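Local coordinates for protein aromatic amino acid aminotransferase I (Candida albicans WO-1, PDB 6HNU) that probably transfers the amino group of aromatic L-amino acids to 2-oxoglutarate, with pyridoxal 5'-phosphate as cofactor, at residues 14-19 / 150-155; 145-150 / 323-328; 251-256 / 388-393; 365-370 / 464-469. All coordinates share one frame; numbering follows the deposited sequence.

Overall arrangement
The four contacts form two clusters on opposite sides of the chain's centre. Interactions 1 and 2 share helix 141-152 and Arg150, with centres about 11 Å apart. Interaction 2 sets that helix against helix 315-327. Interactions 3 and 4 have centres about 10 Å apart and are joined by hydrogen bonds from Tyr466 and Arg367. Interaction 3 pairs two loops, and interaction 4 sets helix 334-377 against the end of strand 459-465. Between the clusters the centres lie about 30 to 40 Å apart. Along the chain, the segments of 1 and 2 alternate, as do those of 3 and 4. All four contacts reach the second subunit, so each lies near the dimer interface.

Interaction 1: residues 14-19 / 150-155; sequences HLLSNE and RTFCSK
Ser17 meets Thr151 and Ser154 where the start of helix 18-22 lies on the end of helix 141-152. Ser17 is the N-cap residue of the first helix, and its OG accepts from the backbone N of Ser20. Cys153 is the first residue to leave the second helix.

Two direct hydrogen bonds join the segments. Ser17 N donates to Thr151 O at 3.0 Å, with an angle of 159° at the hydrogen. Ser154 OG donates to Glu19 OE1 at 2.7 Å and meets the syn lone pair, on the side of the other oxygen. The Glu19 chain bends at its second torsion (chi2 85°), which helps bring the carboxylate to this hydroxyl.

Two waters add to the polar network. One accepts from Ser17 OG at 2.7 Å and donates to Arg150 O and Cys153 O, so it ties the cap to the C-terminal end of helix 141-152. The other accepts from Asn18 N and donates to Ser154 OG. Lys208 NZ lies outside the segments and bonds both Leu15 O and Phe152 O, which holds these two carbonyls near each other.

The apolar part is built on Leu16. Leu16 CD2 lies 3.6 Å from Thr151 CG2 and 3.8 Å from Phe152 CE1. Leu16 and Thr151 run side by side. Helix 315-327 covers this patch through Leu317, Arg320 and Tyr321. Thr151 CG2 also sits 3.8 Å above the plane of the Phe152 ring, over its centre. At the edge of that ring, in its plane, Leu15 O comes within 3.7 Å of Phe152 CD1.

Interaction 2: residues 145-150 / 323-328; sequences WDSTLR and RLHEVS
Leu324 reaches Ser147 and Arg150 with its two methyl branches. Leu324 CD2 lies 3.7 Å from Arg150 CB and 3.6 Å from Ser147 O. Leu324 CD1 sits over one face of the Arg150 guanidinium, 3.7 Å above its plane and near its centre. The two side chains cross at about a right angle. Leu324 CG lies anti to the backbone N (chi1 173°), and with chi2 at 58° CD1 falls over the guanidinium and CD2 against Arg150 CB. Ser328 CB adds a looser contact, 4.0 Å from Arg150 NH2.

The polar groups are fixed from the next shell. Arg150 NH2 forms a salt bridge with Asp146 of the second subunit, which would help balance the nearby Arg150 of that subunit. Glu143 OE2 bonds both Ser147 OG and His325 NE2, so one carboxylate oxygen links the two helices. Ser328 OG donates to Leu324 O at 3.0 Å, while Val327 N reaches that oxygen from the opposite face of its plane.

The axes of the helical segments 145-150 and 323-327 approach to 10.9 Å, with 121° between their directions. On another side of helix 141-152, Trp145 and Leu149 pack on helix 167-175 and strand 158-162 of the large mixed sheet.

Interaction 3: residues 251-256 / 388-393; sequences FLQMET and PVAGMF
Leu252 O takes the N-H of Gly391 at 2.9 Å and also receives a CA-H...O contact from Ala390 CA at 3.3 Å. Gly391 N lies well above the carbonyl plane, 63° out of it. A second bond runs the other way, from Met254 N to Val389 O at 2.9 Å. Together they make a single antiparallel beta bridge, with Gln253 and Ala390 as its non-hydrogen-bonded pair. It joins the loop after strand 242-246 to the loop before strand 393-399. Gly391 has a positive phi of 103°, a conformation that suits glycine.

Side chains close in around the bridge. Gln253 CG packs on Ala390 CB at 3.6 Å, while its amide turns to Tyr250 O and Val280 N. Leu252 and Met392 cross obliquely, with Leu252 CD1 4.1 Å from Met392 CE. Leu252 also packs on Leu359 and Tyr363 of helix 334-377.

The contact borders the active site. The Met392 side chain is about 6 Å from a bound phenylalanine, and it packs on Gly46 of the second subunit. Leu252 is close to Tyr249, which binds the cofactor.

Met254 bends at its last torsion (chi3 -65°). This brings its methyl against the backbone of Pro388 to Gly391. Met254 CE lies 3.4 Å from Ala390 N and 4.2 Å from Pro388 CB.

Interaction 4: residues 365-370 / 464-469; sequences HKRDVA and GTYAAV
A helix-on-loop contact in the C-terminal part of this class I aminotransferase sets Tyr466 against Lys366, Arg367 and Ala370. The aromatic ring lies flat on the helix in a CH-pi contact. Arg367 CA stands 3.9 Å from the Tyr466 ring centroid, only 6° off the ring normal. Lys366 CB comes obliquely to Tyr466 CD1 at 3.6 Å, and Ala370 CB to Tyr466 CD2 at 3.7 Å. The ring therefore spans one helical turn. Tyr466 CG sits between its own backbone N and carbonyl carbon (chi1 40°), which turns the ring toward the helix.

Lys366 runs along the loop, with Lys366 CD 3.3 Å from Tyr466 O. Lys366 NZ donates to a water at 2.8 Å, and that water donates to Tyr466 O and Val469 O.

Arg367 grips Asp368 OD1 side-on with NE and NH1, from the same face of the carboxylate. NH1 also bonds Glu255 O, and NH2 bonds Pro388 O. Tyr466 OH bonds Gly391 O, so ring and guanidinium both tie this contact to the neighbouring loops.

Thr465 OG1 accepts from Ala467 N at 2.9 Å in an ST turn, which shapes the chain as it leaves strand 459-465. That strand pairs with strand 393-399 in the antiparallel sheet. Helix 471-489 packs beside the contact, where its Leu474 touches both Ala370 and Tyr466.

Interaction 1: residues 14-19 / 150-155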
loop_
_atom_site.group_PDB
_atom_site.type_symbol
_atom_site.label_atom_id
_atom_site.label_comp_id
_atom_site.label_asym_id
_atom_site.label_seq_id
_atom_site.Cartn_x
_atom_site.Cartn_y
_atom_site.Cartn_z
ATOM N N HIS B 14 -14.958 22.032 -0.374
ATOM C CA HIS B 14 -16.374 21.601 -0.514
ATOM C C HIS B 14 -16.497 20.349 -1.415
ATOM O O HIS B 14 -17.560 19.692 -1.417
ATOM C CB HIS B 14 -17.247 22.779 -1.001
ATOM C CG HIS B 14 -16.886 23.272 -2.368
ATOM N ND1 HIS B 14 -15.815 24.109 -2.590
ATOM C CD2 HIS B 14 -17.425 23.032 -3.574
ATOM C CE1 HIS B 14 -15.736 24.392 -3.877
ATOM N NE2 HIS B 14 -16.699 23.725 -4.504
ATOM N N LEU B 15 -15.464 19.954 -2.154
ATOM C CA LEU B 15 -15.579 18.747 -3.025
ATOM C C LEU B 15 -15.072 17.500 -2.289
ATOM O O LEU B 15 -15.289 16.368 -2.796
ATOM C CB LEU B 15 -14.828 19.010 -4.332
ATOM C CG LEU B 15 -15.449 20.120 -5.178
ATOM C CD1 LEU B 15 -14.688 20.266 -6.487
ATOM C CD2 LEU B 15 -16.939 19.854 -5.415
ATOM N N LEU B 16 -14.430 17.675 -1.123
ATOM C CA LEU B 16 -14.073 16.516 -0.263
ATOM C C LEU B 16 -15.354 15.820 0.202
ATOM O O LEU B 16 -16.353 16.512 0.452
ATOM C CB LEU B 16 -13.270 16.984 0.947
ATOM C CG LEU B 16 -11.900 17.570 0.659
ATOM C CD1 LEU B 16 -11.385 18.300 1.881
ATOM C CD2 LEU B 16 -10.888 16.492 0.210
ATOM N N SER B 17 -15.315 14.497 0.311
ATOM C CA SER B 17 -16.332 13.687 1.008
ATOM C C SER B 17 -16.383 14.137 2.486
ATOM O O SER B 17 -15.319 14.561 3.047
ATOM C CB SER B 17 -16.028 12.227 0.876
ATOM O OG SER B 17 -15.065 11.819 1.824
ATOM N N ASN B 18 -17.561 14.064 3.095
ATOM C CA ASN B 18 -17.776 14.272 4.552
ATOM C C ASN B 18 -16.763 13.420 5.335
ATOM O O ASN B 18 -16.116 13.971 6.253
ATOM C CB ASN B 18 -19.236 13.981 4.922
ATOM C CG ASN B 18 -20.178 15.057 4.421
ATOM O OD1 ASN B 18 -19.742 16.099 3.931
ATOM N ND2 ASN B 18 -21.476 14.816 4.529
ATOM N N GLU B 19 -16.525 12.181 4.904
ATOM C CA GLU B 19 -15.670 11.206 5.631
ATOM C C GLU B 19 -14.209 11.688 5.605
ATOM O O GLU B 19 -13.506 11.613 6.639
ATOM C CB GLU B 19 -15.885 9.816 5.027
ATOM C CG GLU B 19 -17.337 9.313 5.140
ATOM C CD GLU B 19 -18.325 9.733 4.051
ATOM O OE1 GLU B 19 -17.941 10.489 3.156
ATOM O OE2 GLU B 19 -19.473 9.273 4.084
ATOM N N ARG B 150 -11.678 7.523 -2.073
ATOM C CA ARG B 150 -11.981 7.650 -0.615
ATOM C C ARG B 150 -11.958 9.104 -0.140
ATOM O O ARG B 150 -12.560 9.353 0.927
ATOM C CB ARG B 150 -11.061 6.763 0.228
ATOM C CG ARG B 150 -11.214 5.288 -0.084
ATOM C CD ARG B 150 -10.113 4.423 0.508
ATOM N NE ARG B 150 -10.405 4.144 1.895
ATOM C CZ ARG B 150 -9.659 3.397 2.712
ATOM N NH1 ARG B 150 -10.084 3.177 3.932
ATOM N NH2 ARG B 150 -8.511 2.872 2.310
ATOM N N THR B 151 -11.244 9.988 -0.833
ATOM C CA THR B 151 -11.047 11.412 -0.490
ATOM C C THR B 151 -12.222 12.243 -1.029
ATOM O O THR B 151 -12.675 13.121 -0.297
ATOM C CB THR B 151 -9.698 11.877 -1.032
ATOM O OG1 THR B 151 -8.723 11.044 -0.398
ATOM C CG2 THR B 151 -9.437 13.350 -0.820
ATOM N N PHE B 152 -12.737 11.945 -2.236
ATOM C CA PHE B 152 -13.717 12.839 -2.916
ATOM C C PHE B 152 -15.118 12.225 -3.030
ATOM O O PHE B 152 -16.008 12.952 -3.452
ATOM C CB PHE B 152 -13.193 13.240 -4.284
ATOM C CG PHE B 152 -11.922 14.034 -4.220
ATOM C CD1 PHE B 152 -11.898 15.279 -3.623
ATOM C CD2 PHE B 152 -10.737 13.514 -4.704
ATOM C CE1 PHE B 152 -10.729 16.029 -3.575
ATOM C CE2 PHE B 152 -9.566 14.245 -4.623
ATOM C CZ PHE B 152 -9.560 15.496 -4.057
ATOM N N CYS B 153 -15.323 10.982 -2.644
ATOM C CA CYS B 153 -16.602 10.262 -2.895
ATOM C C CYS B 153 -17.134 9.564 -1.649
ATOM O O CYS B 153 -16.355 8.883 -0.975
ATOM C CB CYS B 153 -16.405 9.223 -3.987
ATOM S SG CYS B 153 -15.876 9.956 -5.561
ATOM N N SER B 154 -18.445 9.733 -1.385
ATOM C CA SER B 154 -19.248 8.930 -0.437
ATOM C C SER B 154 -20.060 7.941 -1.279
ATOM O O SER B 154 -20.269 8.223 -2.505
ATOM C CB SER B 154 -20.132 9.811 0.441
ATOM O OG SER B 154 -19.433 10.967 0.970
ATOM N N LYS B 155 -20.515 6.848 -0.666
ATOM C CA LYS B 155 -21.407 5.855 -1.299
ATOM C C LYS B 155 -22.616 6.577 -1.919
ATOM O O LYS B 155 -23.140 7.518 -1.278
ATOM C CB LYS B 155 -21.872 4.814 -0.284
ATOM C CG LYS B 155 -22.824 3.793 -0.882
ATOM C CD LYS B 155 -23.449 2.821 0.105
ATOM C CE LYS B 155 -24.767 2.277 -0.422
ATOM N NZ LYS B 155 -25.319 1.214 0.453
HETATM O O HOH W 1 -15.091 9.095 1.449
HETATM O O HOH W 2 -19.812 13.485 1.179
#

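Interaction 2: residues 145-150 / 323-328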
loop_
_atom_site.group_PDB
_atom_site.type_symbol
_atom_site.label_atom_id
_atom_site.label_comp_id
_atom_site.label_asym_id
_atom_site.label_seq_id
_atom_site.Cartn_x
_atom_site.Cartn_y
_atom_site.Cartn_z
ATOM N N TRP B 145 -5.581 5.821 -6.960
ATOM C CA TRP B 145 -6.985 5.840 -7.430
ATOM C C TRP B 145 -7.941 5.417 -6.300
ATOM O O TRP B 145 -8.989 6.103 -6.041
ATOM C CB TRP B 145 -7.117 4.964 -8.683
ATOM C CG TRP B 145 -8.545 4.775 -9.060
ATOM C CD1 TRP B 145 -9.225 3.596 -9.124
ATOM C CD2 TRP B 145 -9.482 5.810 -9.419
ATOM N NE1 TRP B 145 -10.537 3.822 -9.455
ATOM C CE2 TRP B 145 -10.717 5.160 -9.677
ATOM C CE3 TRP B 145 -9.423 7.213 -9.489
ATOM C CZ2 TRP B 145 -11.868 5.856 -10.011
ATOM C CZ3 TRP B 145 -10.564 7.896 -9.853
ATOM C CH2 TRP B 145 -11.758 7.217 -10.120
ATOM N N ASP B 146 -7.620 4.344 -5.589
ATOM C CA ASP B 146 -8.441 3.881 -4.447
ATOM C C ASP B 146 -8.561 5.032 -3.455
ATOM O O ASP B 146 -9.714 5.362 -3.061
ATOM C CB ASP B 146 -7.859 2.616 -3.827
ATOM C CG ASP B 146 -8.749 2.045 -2.730
ATOM O OD1 ASP B 146 -9.863 1.670 -3.040
ATOM O OD2 ASP B 146 -8.280 1.915 -1.625
ATOM N N SER B 147 -7.440 5.679 -3.156
ATOM C CA SER B 147 -7.360 6.828 -2.203
ATOM C C SER B 147 -8.113 8.040 -2.728
ATOM O O SER B 147 -8.739 8.729 -1.878
ATOM C CB SER B 147 -5.939 7.190 -1.845
ATOM O OG SER B 147 -5.310 6.064 -1.245
ATOM N N THR B 148 -8.101 8.294 -4.052
ATOM C CA THR B 148 -8.876 9.393 -4.685
ATOM C C THR B 148 -10.371 9.185 -4.411
ATOM O O THR B 148 -11.051 10.142 -4.006
ATOM C CB THR B 148 -8.573 9.480 -6.186
ATOM O OG1 THR B 148 -7.157 9.707 -6.312
ATOM C CG2 THR B 148 -9.408 10.530 -6.878
ATOM N N LEU B 149 -10.879 7.993 -4.682
ATOM C CA LEU B 149 -12.306 7.686 -4.457
ATOM C C LEU B 149 -12.608 7.872 -2.966
ATOM O O LEU B 149 -13.649 8.460 -2.633
ATOM C CB LEU B 149 -12.567 6.249 -4.897
ATOM C CG LEU B 149 -12.646 6.004 -6.402
ATOM C CD1 LEU B 149 -12.453 4.537 -6.681
ATOM C CD2 LEU B 149 -13.972 6.488 -6.943
ATOM N N ARG B 150 -11.678 7.523 -2.073
ATOM C CA ARG B 150 -11.981 7.650 -0.615
ATOM C C ARG B 150 -11.958 9.104 -0.140
ATOM O O ARG B 150 -12.560 9.353 0.927
ATOM C CB ARG B 150 -11.061 6.763 0.228
ATOM C CG ARG B 150 -11.214 5.288 -0.084
ATOM C CD ARG B 150 -10.113 4.423 0.508
ATOM N NE ARG B 150 -10.405 4.144 1.895
ATOM C CZ ARG B 150 -9.659 3.397 2.712
ATOM N NH1 ARG B 150 -10.084 3.177 3.932
ATOM N NH2 ARG B 150 -8.511 2.872 2.310
ATOM N N ARG B 323 -3.593 12.139 5.426
ATOM C CA ARG B 323 -4.372 11.596 6.572
ATOM C C ARG B 323 -4.836 10.177 6.244
ATOM O O ARG B 323 -4.707 9.282 7.086
ATOM C CB ARG B 323 -5.566 12.504 6.857
ATOM C CG ARG B 323 -5.148 13.910 7.260
ATOM C CD ARG B 323 -4.458 13.946 8.626
ATOM N NE ARG B 323 -3.008 13.748 8.631
ATOM C CZ ARG B 323 -2.075 14.660 8.362
ATOM N NH1 ARG B 323 -2.386 15.889 7.987
ATOM N NH2 ARG B 323 -0.795 14.327 8.459
ATOM N N LEU B 324 -5.364 9.954 5.050
ATOM C CA LEU B 324 -5.831 8.608 4.660
ATOM C C LEU B 324 -4.633 7.662 4.577
ATOM O O LEU B 324 -4.712 6.551 5.174
ATOM C CB LEU B 324 -6.569 8.666 3.329
ATOM C CG LEU B 324 -6.959 7.320 2.729
ATOM C CD1 LEU B 324 -7.831 6.501 3.665
ATOM C CD2 LEU B 324 -7.692 7.551 1.412
ATOM N N HIS B 325 -3.554 8.082 3.927
ATOM C CA HIS B 325 -2.337 7.238 3.790
ATOM C C HIS B 325 -1.816 6.772 5.163
ATOM O O HIS B 325 -1.407 5.620 5.259
ATOM C CB HIS B 325 -1.263 7.970 3.008
ATOM C CG HIS B 325 -1.461 7.945 1.534
ATOM N ND1 HIS B 325 -0.671 8.697 0.717
ATOM C CD2 HIS B 325 -2.263 7.226 0.725
ATOM C CE1 HIS B 325 -0.992 8.455 -0.540
ATOM N NE2 HIS B 325 -1.952 7.585 -0.575
ATOM N N GLU B 326 -1.802 7.654 6.183
ATOM C CA GLU B 326 -1.372 7.344 7.565
ATOM C C GLU B 326 -2.028 6.078 8.111
ATOM O O GLU B 326 -1.319 5.337 8.776
ATOM C CB GLU B 326 -1.640 8.512 8.518
ATOM C CG GLU B 326 -0.536 9.504 8.371
ATOM C CD GLU B 326 -0.801 10.884 8.944
ATOM O OE1 GLU B 326 -1.949 11.168 9.359
ATOM O OE2 GLU B 326 0.164 11.681 8.932
ATOM N N VAL B 327 -3.301 5.838 7.820
ATOM C CA VAL B 327 -4.059 4.679 8.378
ATOM C C VAL B 327 -4.430 3.648 7.308
ATOM O O VAL B 327 -5.215 2.735 7.619
ATOM C CB VAL B 327 -5.299 5.188 9.125
ATOM C CG1 VAL B 327 -4.867 6.077 10.280
ATOM C CG2 VAL B 327 -6.267 5.916 8.203
ATOM N N SER B 328 -3.892 3.759 6.097
ATOM C CA SER B 328 -4.097 2.765 5.007
ATOM C C SER B 328 -2.716 2.195 4.631
ATOM O O SER B 328 -2.201 1.326 5.394
ATOM C CB SER B 328 -4.906 3.360 3.875
ATOM O OG SER B 328 -4.224 4.400 3.193
#

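Interaction 3: residues 251-256 / 388-393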
loop_
_atom_site.group_PDB
_atom_site.type_symbol
_atom_site.label_atom_id
_atom_site.label_comp_id
_atom_site.label_asym_id
_atom_site.label_seq_id
_atom_site.Cartn_x
_atom_site.Cartn_y
_atom_site.Cartn_z
ATOM N N PHE B 251 4.714 9.085 -20.449
ATOM C CA PHE B 251 6.056 9.107 -21.069
ATOM C C PHE B 251 6.138 7.987 -22.114
ATOM O O PHE B 251 7.245 7.688 -22.581
ATOM C CB PHE B 251 7.134 9.124 -19.977
ATOM C CG PHE B 251 7.279 10.488 -19.355
ATOM C CD1 PHE B 251 7.559 11.595 -20.147
ATOM C CD2 PHE B 251 7.029 10.688 -18.010
ATOM C CE1 PHE B 251 7.634 12.859 -19.595
ATOM C CE2 PHE B 251 7.089 11.968 -17.461
ATOM C CZ PHE B 251 7.406 13.045 -18.255
ATOM N N LEU B 252 4.989 7.397 -22.508
ATOM C CA LEU B 252 4.938 6.513 -23.696
ATOM C C LEU B 252 4.395 7.325 -24.870
ATOM O O LEU B 252 3.991 6.707 -25.877
ATOM C CB LEU B 252 4.073 5.279 -23.415
ATOM C CG LEU B 252 4.475 4.475 -22.177
ATOM C CD1 LEU B 252 3.717 3.171 -22.108
ATOM C CD2 LEU B 252 5.969 4.205 -22.145
ATOM N N GLN B 253 4.416 8.658 -24.787
ATOM C CA GLN B 253 4.222 9.502 -25.996
ATOM C C GLN B 253 5.264 9.128 -27.063
ATOM O O GLN B 253 6.405 8.724 -26.724
ATOM C CB GLN B 253 4.201 10.979 -25.651
ATOM C CG GLN B 253 2.913 11.358 -24.928
ATOM C CD GLN B 253 2.926 12.776 -24.448
ATOM O OE1 GLN B 253 2.825 13.718 -25.225
ATOM N NE2 GLN B 253 3.131 12.960 -23.147
ATOM N N MET B 254 4.855 9.246 -28.331
ATOM C CA MET B 254 5.660 8.789 -29.476
ATOM C C MET B 254 5.657 9.880 -30.540
ATOM O O MET B 254 4.792 10.762 -30.505
ATOM C CB MET B 254 5.089 7.493 -30.063
ATOM C CG MET B 254 5.223 6.315 -29.128
ATOM S SD MET B 254 4.301 4.856 -29.660
ATOM C CE MET B 254 2.644 5.538 -29.515
ATOM N N GLU B 255 6.565 9.730 -31.500
ATOM C CA GLU B 255 6.553 10.504 -32.761
ATOM C C GLU B 255 5.226 10.192 -33.462
ATOM O O GLU B 255 4.746 9.049 -33.313
ATOM C CB GLU B 255 7.771 10.141 -33.617
ATOM C CG GLU B 255 9.109 10.296 -32.911
ATOM C CD GLU B 255 9.402 11.618 -32.217
ATOM O OE1 GLU B 255 8.697 12.625 -32.489
ATOM O OE2 GLU B 255 10.339 11.618 -31.369
ATOM N N THR B 256 4.607 11.193 -34.079
ATOM C CA THR B 256 3.411 11.021 -34.945
ATOM C C THR B 256 3.700 9.941 -35.999
ATOM O O THR B 256 4.821 9.905 -36.588
ATOM C CB THR B 256 2.980 12.337 -35.588
ATOM O OG1 THR B 256 2.752 13.234 -34.505
ATOM C CG2 THR B 256 1.708 12.198 -36.400
ATOM N N PRO B 388 -1.954 5.168 -32.715
ATOM C CA PRO B 388 -1.742 5.920 -31.477
ATOM C C PRO B 388 -0.558 6.901 -31.573
ATOM O O PRO B 388 0.416 6.602 -32.231
ATOM C CB PRO B 388 -1.391 4.858 -30.420
ATOM C CG PRO B 388 -1.778 3.536 -31.034
ATOM C CD PRO B 388 -1.747 3.737 -32.534
ATOM N N VAL B 389 -0.698 8.047 -30.921
ATOM C CA VAL B 389 0.402 9.027 -30.653
ATOM C C VAL B 389 1.036 8.781 -29.275
ATOM O O VAL B 389 2.085 9.406 -29.012
ATOM C CB VAL B 389 -0.103 10.470 -30.740
ATOM C CG1 VAL B 389 -0.740 10.774 -32.101
ATOM C CG2 VAL B 389 -1.045 10.810 -29.598
ATOM N N ALA B 390 0.450 7.931 -28.417
ATOM C CA ALA B 390 1.006 7.632 -27.074
ATOM C C ALA B 390 0.492 6.294 -26.567
ATOM O O ALA B 390 -0.576 5.860 -26.981
ATOM C CB ALA B 390 0.665 8.742 -26.107
ATOM N N GLY B 391 1.257 5.648 -25.718
ATOM C CA GLY B 391 0.782 4.474 -24.971
ATOM C C GLY B 391 1.295 3.158 -25.512
ATOM O O GLY B 391 2.170 3.151 -26.423
ATOM N N MET B 392 0.792 2.064 -24.934
ATOM C CA MET B 392 1.235 0.697 -25.262
ATOM C C MET B 392 0.154 -0.027 -26.071
ATOM O O MET B 392 0.428 -1.135 -26.520
ATOM C CB MET B 392 1.613 -0.099 -24.011
ATOM C CG MET B 392 0.521 -0.228 -22.979
ATOM S SD MET B 392 1.024 -1.321 -21.661
ATOM C CE MET B 392 2.646 -0.686 -21.252
ATOM N N PHE B 393 -0.977 0.603 -26.315
ATOM C CA PHE B 393 -2.149 -0.084 -26.918
ATOM C C PHE B 393 -2.459 0.440 -28.308
ATOM O O PHE B 393 -2.317 1.637 -28.611
ATOM C CB PHE B 393 -3.378 0.102 -26.035
ATOM C CG PHE B 393 -3.183 -0.447 -24.645
ATOM C CD1 PHE B 393 -2.956 -1.795 -24.443
ATOM C CD2 PHE B 393 -3.289 0.391 -23.535
ATOM C CE1 PHE B 393 -2.823 -2.305 -23.155
ATOM C CE2 PHE B 393 -3.149 -0.126 -22.259
ATOM C CZ PHE B 393 -2.884 -1.457 -22.073
#

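Interaction 4: residues 365-370 / 464-469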
loop_
_atom_site.group_PDB
_atom_site.type_symbol
_atom_site.label_atom_id
_atom_site.label_comp_id
_atom_site.label_asym_id
_atom_site.label_seq_id
_atom_site.Cartn_x
_atom_site.Cartn_y
_atom_site.Cartn_z
ATOM N N HIS B 365 8.980 2.961 -32.306
ATOM C CA HIS B 365 9.317 1.877 -33.272
ATOM C C HIS B 365 8.292 0.743 -33.154
ATOM O O HIS B 365 7.805 0.278 -34.229
ATOM C CB HIS B 365 10.760 1.403 -33.117
ATOM C CG HIS B 365 11.079 0.294 -34.067
ATOM N ND1 HIS B 365 10.941 0.447 -35.433
ATOM C CD2 HIS B 365 11.483 -0.974 -33.856
ATOM C CE1 HIS B 365 11.235 -0.695 -36.023
ATOM N NE2 HIS B 365 11.564 -1.582 -35.079
ATOM N N LYS B 366 7.958 0.318 -31.922
ATOM C CA LYS B 366 6.959 -0.758 -31.657
ATOM C C LYS B 366 5.635 -0.394 -32.311
ATOM O O LYS B 366 5.064 -1.276 -32.972
ATOM C CB LYS B 366 6.713 -0.971 -30.164
ATOM C CG LYS B 366 7.887 -1.542 -29.393
ATOM C CD LYS B 366 7.581 -1.671 -27.920
ATOM C CE LYS B 366 8.830 -1.881 -27.092
ATOM N NZ LYS B 366 9.531 -3.130 -27.456
ATOM N N ARG B 367 5.178 0.837 -32.118
ATOM C CA ARG B 367 3.925 1.375 -32.689
ATOM C C ARG B 367 3.981 1.342 -34.235
ATOM O O ARG B 367 2.959 0.935 -34.873
ATOM C CB ARG B 367 3.691 2.784 -32.157
ATOM C CG ARG B 367 2.415 3.435 -32.660
ATOM C CD ARG B 367 2.422 3.976 -34.080
ATOM N NE ARG B 367 3.661 4.684 -34.425
ATOM C CZ ARG B 367 3.941 5.933 -34.086
ATOM N NH1 ARG B 367 5.082 6.498 -34.482
ATOM N NH2 ARG B 367 3.071 6.638 -33.385
ATOM N N ASP B 368 5.111 1.741 -34.839
ATOM C CA ASP B 368 5.224 1.774 -36.324
ATOM C C ASP B 368 5.062 0.353 -36.856
ATOM O O ASP B 368 4.335 0.177 -37.853
ATOM C CB ASP B 368 6.573 2.330 -36.769
ATOM C CG ASP B 368 6.765 3.790 -36.440
ATOM O OD1 ASP B 368 5.739 4.513 -36.301
ATOM O OD2 ASP B 368 7.949 4.187 -36.341
ATOM N N VAL B 369 5.677 -0.627 -36.202
ATOM C CA VAL B 369 5.680 -2.041 -36.656
ATOM C C VAL B 369 4.261 -2.606 -36.521
ATOM O O VAL B 369 3.771 -3.283 -37.472
ATOM C CB VAL B 369 6.737 -2.849 -35.887
ATOM C CG1 VAL B 369 6.530 -4.358 -35.995
ATOM C CG2 VAL B 369 8.129 -2.447 -36.360
ATOM N N ALA B 370 3.608 -2.335 -35.392
ATOM C CA ALA B 370 2.209 -2.739 -35.129
ATOM C C ALA B 370 1.291 -2.189 -36.214
ATOM O O ALA B 370 0.559 -2.996 -36.806
ATOM C CB ALA B 370 1.771 -2.276 -33.764
ATOM N N GLY B 464 -5.092 -4.414 -28.561
ATOM C CA GLY B 464 -3.816 -5.111 -28.638
ATOM C C GLY B 464 -2.759 -4.236 -27.995
ATOM O O GLY B 464 -3.008 -3.025 -27.881
ATOM N N THR B 465 -1.683 -4.859 -27.568
ATOM C CA THR B 465 -0.444 -4.199 -27.088
ATOM C C THR B 465 0.711 -4.556 -28.031
ATOM O O THR B 465 0.796 -5.710 -28.461
ATOM C CB THR B 465 -0.088 -4.570 -25.643
ATOM O OG1 THR B 465 1.166 -3.926 -25.357
ATOM C CG2 THR B 465 0.049 -6.046 -25.349
ATOM N N TYR B 466 1.596 -3.592 -28.283
ATOM C CA TYR B 466 2.885 -3.809 -28.995
ATOM C C TYR B 466 4.047 -3.809 -27.989
ATOM O O TYR B 466 5.185 -3.887 -28.429
ATOM C CB TYR B 466 3.065 -2.780 -30.113
ATOM C CG TYR B 466 2.625 -1.371 -29.793
ATOM C CD1 TYR B 466 3.369 -0.560 -28.949
ATOM C CD2 TYR B 466 1.470 -0.843 -30.332
ATOM C CE1 TYR B 466 2.950 0.726 -28.659
ATOM C CE2 TYR B 466 1.045 0.451 -30.079
ATOM C CZ TYR B 466 1.806 1.237 -29.222
ATOM O OH TYR B 466 1.390 2.481 -28.901
ATOM N N ALA B 467 3.779 -3.784 -26.681
ATOM C CA ALA B 467 4.823 -3.712 -25.628
ATOM C C ALA B 467 5.109 -5.087 -24.991
ATOM O O ALA B 467 6.002 -5.177 -24.114
ATOM C CB ALA B 467 4.376 -2.717 -24.588
ATOM N N ALA B 468 4.336 -6.125 -25.324
ATOM C CA ALA B 468 4.279 -7.360 -24.506
ATOM C C ALA B 468 5.222 -8.422 -25.076
ATOM O O ALA B 468 5.760 -9.213 -24.241
ATOM C CB ALA B 468 2.856 -7.882 -24.380
ATOM N N VAL B 469 5.391 -8.465 -26.410
ATOM C CA VAL B 469 6.123 -9.562 -27.121
ATOM C C VAL B 469 7.145 -8.949 -28.075
ATOM O O VAL B 469 6.997 -7.820 -28.555
ATOM C CB VAL B 469 5.195 -10.531 -27.901
ATOM C CG1 VAL B 469 4.208 -11.285 -27.015
ATOM C CG2 VAL B 469 4.472 -9.827 -29.023
HETATM O O HOH W 3 7.700 -5.203 -27.608
#